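Local coordinates for protein putative DD-carboxypeptidase TP_0574 (Treponema pallidum, PDB 1O75) that binds penicillin, shows zinc-dependent carboxypeptidase activity on synthetic depsipeptides, and may act as a D,D-carboxypeptidase that decreases peptidoglycan cross-linking, at residues Leu45-Phe50 against Tyr300-Phe305; Asp261-Asp266 against Tyr312-Leu317; Asp328-Pro333 against Phe402-Ser407. The protein carries 2 engineered substitutions. One frame throughout, in Å; residues are numbered along the deposited sequence. Where two conformers were deposited one is given.

Contact 1: residues Leu45-Phe50 against Tyr300-Phe305; sequences LDAGMF and YGFDRF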
loop_
_atom_site.group_PDB
_atom_site.type_symbol
_atom_site.label_atom_id
_atom_site.label_comp_id
_atom_site.label_asym_id
_atom_site.label_seq_id
_atom_site.Cartn_x
_atom_site.Cartn_y
_atom_site.Cartn_z
ATOM N N LEU B 45 5.693 20.805 12.636
ATOM C CA LEU B 45 5.491 20.878 11.202
ATOM C C LEU B 45 6.497 21.919 10.734
ATOM O O LEU B 45 6.932 22.751 11.528
ATOM C CB LEU B 45 4.067 21.330 10.885
ATOM C CG LEU B 45 2.985 20.360 11.352
ATOM C CD1 LEU B 45 1.608 20.909 11.021
ATOM C CD2 LEU B 45 3.214 18.992 10.696
ATOM N N ASP B 46 6.900 21.852 9.469
ATOM C CA ASP B 46 7.826 22.842 8.904
ATOM C C ASP B 46 6.859 23.910 8.389
ATOM O O ASP B 46 6.467 23.893 7.229
ATOM C CB ASP B 46 8.615 22.251 7.730
ATOM C CG ASP B 46 9.483 23.288 7.025
ATOM O OD1 ASP B 46 9.354 24.501 7.324
ATOM O OD2 ASP B 46 10.299 22.889 6.166
ATOM N N ALA B 47 6.485 24.837 9.260
ATOM C CA ALA B 47 5.510 25.860 8.914
ATOM C C ALA B 47 6.056 27.206 8.464
ATOM O O ALA B 47 5.303 28.167 8.357
ATOM C CB ALA B 47 4.562 26.056 10.101
ATOM N N GLY B 48 7.348 27.282 8.184
ATOM C CA GLY B 48 7.924 28.550 7.775
ATOM C C GLY B 48 7.991 28.788 6.284
ATOM O O GLY B 48 7.104 28.390 5.520
ATOM N N MET B 49 9.052 29.472 5.886
ATOM C CA MET B 49 9.295 29.794 4.497
ATOM C C MET B 49 10.162 28.724 3.830
ATOM O O MET B 49 9.822 27.544 3.905
ATOM C CB MET B 49 9.922 31.190 4.399
ATOM C CG MET B 49 8.925 32.323 4.794
ATOM S SD MET B 49 7.463 32.407 3.659
ATOM C CE MET B 49 8.250 33.063 2.182
ATOM N N PHE B 50 11.265 29.106 3.187
ATOM C CA PHE B 50 12.079 28.121 2.484
ATOM C C PHE B 50 13.440 27.725 3.056
ATOM O O PHE B 50 14.265 27.136 2.345
ATOM C CB PHE B 50 12.230 28.535 1.014
ATOM C CG PHE B 50 10.917 28.508 0.261
ATOM C CD1 PHE B 50 10.074 29.620 0.260
ATOM C CD2 PHE B 50 10.491 27.329 -0.363
ATOM C CE1 PHE B 50 8.809 29.554 -0.360
ATOM C CE2 PHE B 50 9.233 27.246 -0.982
ATOM C CZ PHE B 50 8.395 28.357 -0.981
ATOM N N TYR B 300 -2.681 25.429 5.028
ATOM C CA TYR B 300 -2.960 26.848 4.797
ATOM C C TYR B 300 -2.264 27.786 5.767
ATOM O O TYR B 300 -2.101 28.968 5.486
ATOM C CB TYR B 300 -4.473 27.081 4.826
ATOM C CG TYR B 300 -5.222 26.162 3.880
ATOM C CD1 TYR B 300 -6.368 25.478 4.301
ATOM C CD2 TYR B 300 -4.782 25.976 2.554
ATOM C CE1 TYR B 300 -7.062 24.631 3.436
ATOM C CE2 TYR B 300 -5.472 25.137 1.678
ATOM C CZ TYR B 300 -6.612 24.468 2.127
ATOM O OH TYR B 300 -7.305 23.649 1.267
ATOM N N GLY B 301 -1.834 27.253 6.908
ATOM C CA GLY B 301 -1.182 28.096 7.899
ATOM C C GLY B 301 0.320 28.250 7.788
ATOM O O GLY B 301 0.909 28.990 8.568
ATOM N N PHE B 302 0.965 27.565 6.837
ATOM C CA PHE B 302 2.414 27.692 6.696
ATOM C C PHE B 302 2.735 29.037 6.076
ATOM O O PHE B 302 1.996 29.521 5.225
ATOM C CB PHE B 302 2.988 26.594 5.792
ATOM C CG PHE B 302 2.925 25.191 6.381
ATOM C CD1 PHE B 302 2.478 24.961 7.687
ATOM C CD2 PHE B 302 3.344 24.100 5.617
ATOM C CE1 PHE B 302 2.451 23.655 8.221
ATOM C CE2 PHE B 302 3.327 22.810 6.125
ATOM C CZ PHE B 302 2.878 22.578 7.438
ATOM N N ASP B 303 3.844 29.643 6.470
ATOM C CA ASP B 303 4.187 30.942 5.899
ATOM C C ASP B 303 4.357 30.912 4.386
ATOM O O ASP B 303 3.987 31.877 3.702
ATOM C CB ASP B 303 5.460 31.502 6.524
ATOM C CG ASP B 303 5.309 31.795 8.010
ATOM O OD1 ASP B 303 4.168 31.980 8.491
ATOM O OD2 ASP B 303 6.349 31.841 8.690
ATOM N N ARG B 304 4.912 29.817 3.845
ATOM C CA ARG B 304 5.106 29.759 2.401
ATOM C C ARG B 304 3.805 29.610 1.622
ATOM O O ARG B 304 3.816 29.665 0.392
ATOM C CB ARG B 304 6.083 28.636 2.016
ATOM C CG ARG B 304 5.659 27.195 2.380
ATOM C CD ARG B 304 6.838 26.198 2.078
ATOM N NE ARG B 304 6.550 24.864 2.615
ATOM C CZ ARG B 304 6.672 24.529 3.901
ATOM N NH1 ARG B 304 7.107 25.418 4.778
ATOM N NH2 ARG B 304 6.271 23.331 4.333
ATOM N N PHE B 305 2.701 29.402 2.330
ATOM C CA PHE B 305 1.376 29.270 1.707
ATOM C C PHE B 305 0.421 30.375 2.201
ATOM O O PHE B 305 -0.799 30.260 2.098
ATOM C CB PHE B 305 0.768 27.883 2.003
ATOM C CG PHE B 305 1.612 26.737 1.490
ATOM C CD1 PHE B 305 2.101 26.763 0.195
ATOM C CD2 PHE B 305 1.926 25.648 2.311
ATOM C CE1 PHE B 305 2.910 25.716 -0.294
ATOM C CE2 PHE B 305 2.730 24.585 1.840
ATOM C CZ PHE B 305 3.227 24.618 0.538
#
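In this loop-to-loop interface between the domain-a and domain-C family regions, R304 and F302 of 300-305 engage D46, A47 and G48 of 45-50, where D46 centres an inverse gamma turn. The guanidinium of R304 presents its end to a single backbone acceptor: NH1 and NH2 each bond to D46 O at 3.0 Å. NH2 lies almost straight beyond that oxygen and NH1 well above the carbonyl plane. NH1 also reaches G48 O weakly and makes a long salt bridge of 3.5 Å to D46 OD1. The R304 side chain leaves the backbone with CG wedged between N and the carbonyl carbon (chi1 62°) and then runs extended to NE, passing CD over a face of the F50 ring. Two backbone bonds complete the polar seam, D303 N to A47 O at 2.8 Å (169° at the hydrogen) and R304 N to G48 O. Beside them, F302 turns one face to the first loop: A47 CA stands 3.8 Å from the ring centroid of F302 in a CH-pi contact, D46 O lies over the same ring toward its rim, and A47 CB approaches F302 CD1 to 3.4 Å. M49 bends its chain to bring SD against D303 CB. Both charged partners have further counterions, K279 for D46 and D283 for R304. Because NH1 and NH2 both donate to D46 O within the guanidinium plane, the group's rotation is probably restrained, and the flanking charges would be expected to keep both groups ionised.

Contact 2: residues Asp261-Asp266 against Tyr312-Leu317; sequences DYYGDD and YYRLTL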
loop_
_atom_site.group_PDB
_atom_site.type_symbol
_atom_site.label_atom_id
_atom_site.label_comp_id
_atom_site.label_asym_id
_atom_site.label_seq_id
_atom_site.Cartn_x
_atom_site.Cartn_y
_atom_site.Cartn_z
ATOM N N ASP B 261 -0.428 26.480 -8.048
ATOM C CA ASP B 261 -1.067 27.715 -8.531
ATOM C C ASP B 261 -2.491 27.628 -7.950
ATOM O O ASP B 261 -3.177 26.613 -8.112
ATOM C CB ASP B 261 -1.136 27.796 -10.059
ATOM C CG ASP B 261 0.202 28.086 -10.687
ATOM O OD1 ASP B 261 0.982 28.878 -10.123
ATOM O OD2 ASP B 261 0.469 27.539 -11.757
ATOM N N TYR B 262 -2.915 28.700 -7.286
ATOM C CA TYR B 262 -4.212 28.761 -6.603
ATOM C C TYR B 262 -5.203 29.685 -7.316
ATOM O O TYR B 262 -4.910 30.865 -7.539
ATOM C CB TYR B 262 -3.970 29.261 -5.177
ATOM C CG TYR B 262 -5.191 29.379 -4.296
ATOM C CD1 TYR B 262 -6.156 28.382 -4.277
ATOM C CD2 TYR B 262 -5.338 30.466 -3.416
ATOM C CE1 TYR B 262 -7.244 28.448 -3.395
ATOM C CE2 TYR B 262 -6.420 30.544 -2.532
ATOM C CZ TYR B 262 -7.364 29.533 -2.530
ATOM O OH TYR B 262 -8.446 29.588 -1.674
ATOM N N TYR B 263 -6.370 29.136 -7.637
ATOM C CA TYR B 263 -7.410 29.876 -8.339
ATOM C C TYR B 263 -8.598 30.245 -7.459
ATOM O O TYR B 263 -9.674 30.616 -7.961
ATOM C CB TYR B 263 -7.861 29.067 -9.561
ATOM C CG TYR B 263 -6.844 29.117 -10.697
ATOM C CD1 TYR B 263 -5.685 28.331 -10.679
ATOM C CD2 TYR B 263 -7.010 30.010 -11.760
ATOM C CE1 TYR B 263 -4.703 28.444 -11.705
ATOM C CE2 TYR B 263 -6.045 30.133 -12.782
ATOM C CZ TYR B 263 -4.895 29.359 -12.748
ATOM O OH TYR B 263 -3.912 29.565 -13.719
ATOM N N GLY B 264 -8.399 30.178 -6.143
ATOM C CA GLY B 264 -9.480 30.515 -5.229
ATOM C C GLY B 264 -10.725 29.697 -5.509
ATOM O O GLY B 264 -10.653 28.474 -5.680
ATOM N N ASP B 265 -11.884 30.345 -5.564
ATOM C CA ASP B 265 -13.106 29.589 -5.827
ATOM C C ASP B 265 -13.447 29.515 -7.317
ATOM O O ASP B 265 -14.516 29.027 -7.681
ATOM C CB ASP B 265 -14.295 30.185 -5.065
ATOM C CG ASP B 265 -14.074 30.228 -3.557
ATOM O OD1 ASP B 265 -13.570 29.237 -2.979
ATOM O OD2 ASP B 265 -14.419 31.257 -2.944
ATOM N N ASP B 266 -12.543 29.982 -8.176
ATOM C CA ASP B 266 -12.796 29.951 -9.619
ATOM C C ASP B 266 -12.619 28.578 -10.284
ATOM O O ASP B 266 -11.523 28.210 -10.723
ATOM C CB ASP B 266 -11.933 30.997 -10.348
ATOM C CG ASP B 266 -12.133 30.973 -11.867
ATOM O OD1 ASP B 266 -13.162 30.444 -12.331
ATOM O OD2 ASP B 266 -11.260 31.480 -12.600
ATOM N N TYR B 312 -9.630 25.781 -5.787
ATOM C CA TYR B 312 -9.058 25.117 -6.944
ATOM C C TYR B 312 -7.588 25.386 -7.099
ATOM O O TYR B 312 -7.137 26.554 -7.112
ATOM C CB TYR B 312 -9.781 25.573 -8.209
ATOM C CG TYR B 312 -11.221 25.171 -8.210
ATOM C CD1 TYR B 312 -11.625 23.949 -8.744
ATOM C CD2 TYR B 312 -12.181 25.983 -7.600
ATOM C CE1 TYR B 312 -12.954 23.545 -8.672
ATOM C CE2 TYR B 312 -13.515 25.579 -7.513
ATOM C CZ TYR B 312 -13.888 24.369 -8.047
ATOM O OH TYR B 312 -15.191 23.960 -7.915
ATOM N N TYR B 313 -6.847 24.291 -7.242
ATOM C CA TYR B 313 -5.419 24.366 -7.400
ATOM C C TYR B 313 -4.975 23.677 -8.678
ATOM O O TYR B 313 -5.636 22.773 -9.187
ATOM C CB TYR B 313 -4.688 23.697 -6.221
ATOM C CG TYR B 313 -4.789 24.441 -4.912
ATOM C CD1 TYR B 313 -5.940 24.363 -4.122
ATOM C CD2 TYR B 313 -3.732 25.230 -4.466
ATOM C CE1 TYR B 313 -6.020 25.065 -2.907
ATOM C CE2 TYR B 313 -3.807 25.924 -3.277
ATOM C CZ TYR B 313 -4.951 25.838 -2.499
ATOM O OH TYR B 313 -4.978 26.532 -1.309
ATOM N N ARG B 314 -3.839 24.123 -9.178
ATOM C CA ARG B 314 -3.230 23.529 -10.354
ATOM C C ARG B 314 -1.832 23.183 -9.862
ATOM O O ARG B 314 -1.095 24.078 -9.433
ATOM C CB ARG B 314 -3.149 24.538 -11.508
ATOM C CG ARG B 314 -2.291 24.053 -12.672
ATOM C CD ARG B 314 -2.684 24.745 -13.991
ATOM N NE ARG B 314 -4.013 24.311 -14.436
ATOM C CZ ARG B 314 -4.761 24.961 -15.319
ATOM N NH1 ARG B 314 -4.320 26.097 -15.870
ATOM N NH2 ARG B 314 -5.950 24.481 -15.649
ATOM N N LEU B 315 -1.484 21.898 -9.912
ATOM C CA LEU B 315 -0.175 21.416 -9.455
ATOM C C LEU B 315 0.709 21.126 -10.663
ATOM O O LEU B 315 0.272 20.480 -11.606
ATOM C CB LEU B 315 -0.339 20.095 -8.658
ATOM C CG LEU B 315 -1.500 20.031 -7.676
ATOM C CD1 LEU B 315 -1.487 18.703 -6.921
ATOM C CD2 LEU B 315 -1.405 21.198 -6.714
ATOM N N THR B 316 1.949 21.587 -10.626
ATOM C CA THR B 316 2.850 21.304 -11.728
ATOM C C THR B 316 4.069 20.543 -11.187
ATOM O O THR B 316 4.852 21.105 -10.442
ATOM C CB THR B 316 3.321 22.614 -12.415
ATOM O OG1 THR B 316 2.171 23.316 -12.910
ATOM C CG2 THR B 316 4.261 22.303 -13.611
ATOM N N LEU B 317 4.214 19.276 -11.580
ATOM C CA LEU B 317 5.348 18.433 -11.157
ATOM C C LEU B 317 6.544 18.739 -12.062
ATOM O O LEU B 317 6.434 18.660 -13.277
ATOM C CB LEU B 317 4.984 16.947 -11.311
ATOM C CG LEU B 317 4.205 16.233 -10.202
ATOM C CD1 LEU B 317 3.210 17.123 -9.567
ATOM C CD2 LEU B 317 3.556 14.994 -10.791
HETATM O O HOH W 1 1.236 24.772 -11.047
#
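Y262 stacks on Y313 across two neighbouring strands. Its CB begins beside the partner ring, 3.8 Å from Y313 CE2. With CG anti to the backbone N (chi1 -179°), the ring is laid over a face of Y313, and CG of Y262 sits about equally far from Y313 CE2 and CZ. CD1 makes the closest approach, 3.3 Å from Y313 CZ and over that ring's face; it also comes near Y312 O. CE1 meets CZ and OH of Y313, each at 3.6 Å, and CZ comes within 4.0 Å of Y313 OH, which is hydrogen-bonded to G309 O. The tip, Y262 OH, is bonded to P310 O. The result is an offset stack, centroids 4.5 Å apart and planes inclined by 22°, while the other face of the Y262 ring receives G264 N.

The pair belongs to an antiparallel ladder of strands 255-262 and 311-319, inner strands of a four-stranded sheet in the domain-C region. Y262 and Y313 form a non-hydrogen-bonded pair; the adjoining hydrogen-bonded pair is joined by D261 N to R314 O and R314 N to D261 O. Beyond the stack, Y263 N donates to Y312 O at 2.7 Å and Y312 N to G264 O, carrying the ladder into a type II' turn from Y263 to D266, where G264 has positive phi. Y312 packs its ring against this turn, CE2 near D265 O. On the D261 and R314 side of the sheet, a water is hydrogen-bonded to R314 O and D261 OD2; D261 OD1 bonds to S275, and R314 NE makes a salt bridge to D328.

Contact 3: residues Asp328-Pro333 against Phe402-Ser407; sequences DVRFLP and FKEFGS
L332 and P333, just past the end of strand 325-331, press against the 402-407 loop, and here the contact is close. L332 CB lies 3.6 Å from both F405 C and G406 N, while its two methyls divide the loop between them, CD1 meeting F405 O and K403 O, CD2 meeting E404 O. P333 CD reaches E404 O at 3.3 Å. P333 O accepts from G406 N at 2.8 Å, the donor tilted 25° from the carbonyl plane, and the same oxygen meets F405 CA and lies at the edge of the F405 ring.

The charged flank is far looser. R330 NH2 and E404 OE1 remain 4.0 Å apart, beyond a salt bridge. A water joins the two side chains instead, accepting from R330 NH1 in the guanidinium plane and donating to E404 OE1. L332 CD2 lies over the centre of a guanidinium face, so a leucine methyl backs the arginine.

Around this junction, Y335 packs on the F402 and F405 rings, Y221 OH bonds to L332 N, and S87 of the second subunit touches L332. The contact thus joins the end of sheet-edge strand 325-331 to the loop between strands 396-401 and 408-412 of the C-terminal sheet.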
loop_
_atom_site.group_PDB
_atom_site.type_symbol
_atom_site.label_atom_id
_atom_site.label_comp_id
_atom_site.label_asym_id
_atom_site.label_seq_id
_atom_site.Cartn_x
_atom_site.Cartn_y
_atom_site.Cartn_z
ATOM N N ASP B 328 -5.001 19.275 -12.012
ATOM C CA ASP B 328 -5.940 20.183 -11.375
ATOM C C ASP B 328 -6.721 19.423 -10.292
ATOM O O ASP B 328 -7.201 18.305 -10.523
ATOM C CB ASP B 328 -6.915 20.760 -12.406
ATOM C CG ASP B 328 -6.239 21.755 -13.369
ATOM O OD1 ASP B 328 -5.092 22.157 -13.099
ATOM O OD2 ASP B 328 -6.864 22.141 -14.382
ATOM N N VAL B 329 -6.849 20.031 -9.120
ATOM C CA VAL B 329 -7.562 19.391 -8.025
ATOM C C VAL B 329 -8.312 20.434 -7.218
ATOM O O VAL B 329 -7.944 21.604 -7.203
ATOM C CB VAL B 329 -6.568 18.629 -7.091
ATOM C CG1 VAL B 329 -5.606 19.613 -6.406
ATOM C CG2 VAL B 329 -7.344 17.893 -6.036
ATOM N N ARG B 330 -9.366 20.015 -6.541
ATOM C CA ARG B 330 -10.130 20.950 -5.720
ATOM C C ARG B 330 -10.129 20.494 -4.261
ATOM O O ARG B 330 -10.364 19.320 -3.981
ATOM C CB ARG B 330 -11.581 21.045 -6.214
ATOM C CG ARG B 330 -12.414 22.067 -5.407
ATOM C CD ARG B 330 -13.910 21.919 -5.670
ATOM N NE ARG B 330 -14.674 22.730 -4.724
ATOM C CZ ARG B 330 -15.997 22.671 -4.605
ATOM N NH1 ARG B 330 -16.691 21.836 -5.367
ATOM N NH2 ARG B 330 -16.621 23.456 -3.743
ATOM N N PHE B 331 -9.832 21.407 -3.344
ATOM C CA PHE B 331 -9.863 21.066 -1.926
ATOM C C PHE B 331 -11.110 21.752 -1.341
ATOM O O PHE B 331 -11.265 22.961 -1.428
ATOM C CB PHE B 331 -8.593 21.533 -1.212
ATOM C CG PHE B 331 -7.323 20.887 -1.728
ATOM C CD1 PHE B 331 -7.301 19.535 -2.065
ATOM C CD2 PHE B 331 -6.133 21.628 -1.813
ATOM C CE1 PHE B 331 -6.108 18.912 -2.481
ATOM C CE2 PHE B 331 -4.931 21.027 -2.224
ATOM C CZ PHE B 331 -4.921 19.660 -2.560
ATOM N N LEU B 332 -11.992 20.949 -0.760
ATOM C CA LEU B 332 -13.246 21.423 -0.191
ATOM C C LEU B 332 -13.109 22.242 1.079
ATOM O O LEU B 332 -12.116 22.130 1.798
ATOM C CB LEU B 332 -14.168 20.226 0.077
ATOM C CG LEU B 332 -14.589 19.515 -1.212
ATOM C CD1 LEU B 332 -15.185 18.161 -0.890
ATOM C CD2 LEU B 332 -15.594 20.402 -1.981
ATOM N N PRO B 333 -14.120 23.083 1.364
ATOM C CA PRO B 333 -14.157 23.940 2.550
ATOM C C PRO B 333 -14.264 23.062 3.783
ATOM O O PRO B 333 -14.711 21.914 3.706
ATOM C CB PRO B 333 -15.435 24.758 2.362
ATOM C CG PRO B 333 -15.657 24.740 0.892
ATOM C CD PRO B 333 -15.278 23.344 0.497
ATOM N N PHE B 402 -18.028 14.231 3.555
ATOM C CA PHE B 402 -19.179 15.014 3.120
ATOM C C PHE B 402 -19.055 15.286 1.628
ATOM O O PHE B 402 -17.997 15.091 1.024
ATOM C CB PHE B 402 -19.254 16.349 3.858
ATOM C CG PHE B 402 -19.166 16.226 5.348
ATOM C CD1 PHE B 402 -17.950 16.397 6.002
ATOM C CD2 PHE B 402 -20.306 15.963 6.105
ATOM C CE1 PHE B 402 -17.867 16.315 7.390
ATOM C CE2 PHE B 402 -20.237 15.876 7.495
ATOM C CZ PHE B 402 -19.015 16.054 8.140
ATOM N N LYS B 403 -20.145 15.747 1.037
ATOM C CA LYS B 403 -20.170 16.047 -0.378
ATOM C C LYS B 403 -19.547 17.411 -0.679
ATOM O O LYS B 403 -18.830 17.567 -1.666
ATOM C CB LYS B 403 -21.616 16.034 -0.869
ATOM C CG LYS B 403 -21.775 15.990 -2.375
ATOM C CD LYS B 403 -23.250 16.140 -2.728
ATOM C CE LYS B 403 -23.531 15.788 -4.173
ATOM N NZ LYS B 403 -24.990 15.901 -4.449
ATOM N N GLU B 404 -19.825 18.392 0.173
ATOM C CA GLU B 404 -19.323 19.749 -0.028
ATOM C C GLU B 404 -18.267 20.212 0.963
ATOM O O GLU B 404 -17.900 21.379 0.952
ATOM C CB GLU B 404 -20.486 20.751 0.009
ATOM C CG GLU B 404 -21.496 20.612 -1.124
ATOM C CD GLU B 404 -20.851 20.732 -2.499
ATOM O OE1 GLU B 404 -20.089 21.706 -2.734
ATOM O OE2 GLU B 404 -21.113 19.846 -3.349
ATOM N N PHE B 405 -17.785 19.318 1.818
ATOM C CA PHE B 405 -16.780 19.696 2.807
ATOM C C PHE B 405 -15.679 18.658 2.956
ATOM O O PHE B 405 -15.867 17.494 2.610
ATOM C CB PHE B 405 -17.418 19.895 4.186
ATOM C CG PHE B 405 -18.510 20.924 4.213
ATOM C CD1 PHE B 405 -19.819 20.573 3.902
ATOM C CD2 PHE B 405 -18.229 22.236 4.555
ATOM C CE1 PHE B 405 -20.841 21.523 3.935
ATOM C CE2 PHE B 405 -19.234 23.197 4.593
ATOM C CZ PHE B 405 -20.550 22.837 4.281
ATOM N N GLY B 406 -14.537 19.090 3.482
ATOM C CA GLY B 406 -13.435 18.176 3.712
ATOM C C GLY B 406 -13.908 17.130 4.703
ATOM O O GLY B 406 -14.785 17.397 5.519
ATOM N N SER B 407 -13.347 15.930 4.635
ATOM C CA SER B 407 -13.756 14.864 5.532
ATOM C C SER B 407 -13.427 15.194 6.987
ATOM O O SER B 407 -12.601 16.060 7.278
ATOM C CB SER B 407 -13.080 13.560 5.122
ATOM O OG SER B 407 -11.682 13.738 5.069
HETATM O O HOH W 2 -19.832 22.065 -5.659
#

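How the contacts relate
The three contacts fan out from the domain-C family region, each using a different part of it. Contact 1 ties a loop before strand 311-319 to the N-terminal region, contact 2 lies within the 274-276, 255-262, 311-319, 325-331 sheet, and contact 3 leads from its edge strand to the C-terminal sheet. Centres of contacts 1 and 2 are about 17 Å apart, those of 2 and 3 about 13 Å, and those of 1 and 3 about 21 Å. Along the chain, the segments of contacts 1 and 2 alternate, whereas contact 3 follows both. Y300 touches Y313 and F331, the latter lining a xenon site, so an aromatic cluster links segments of all three contacts.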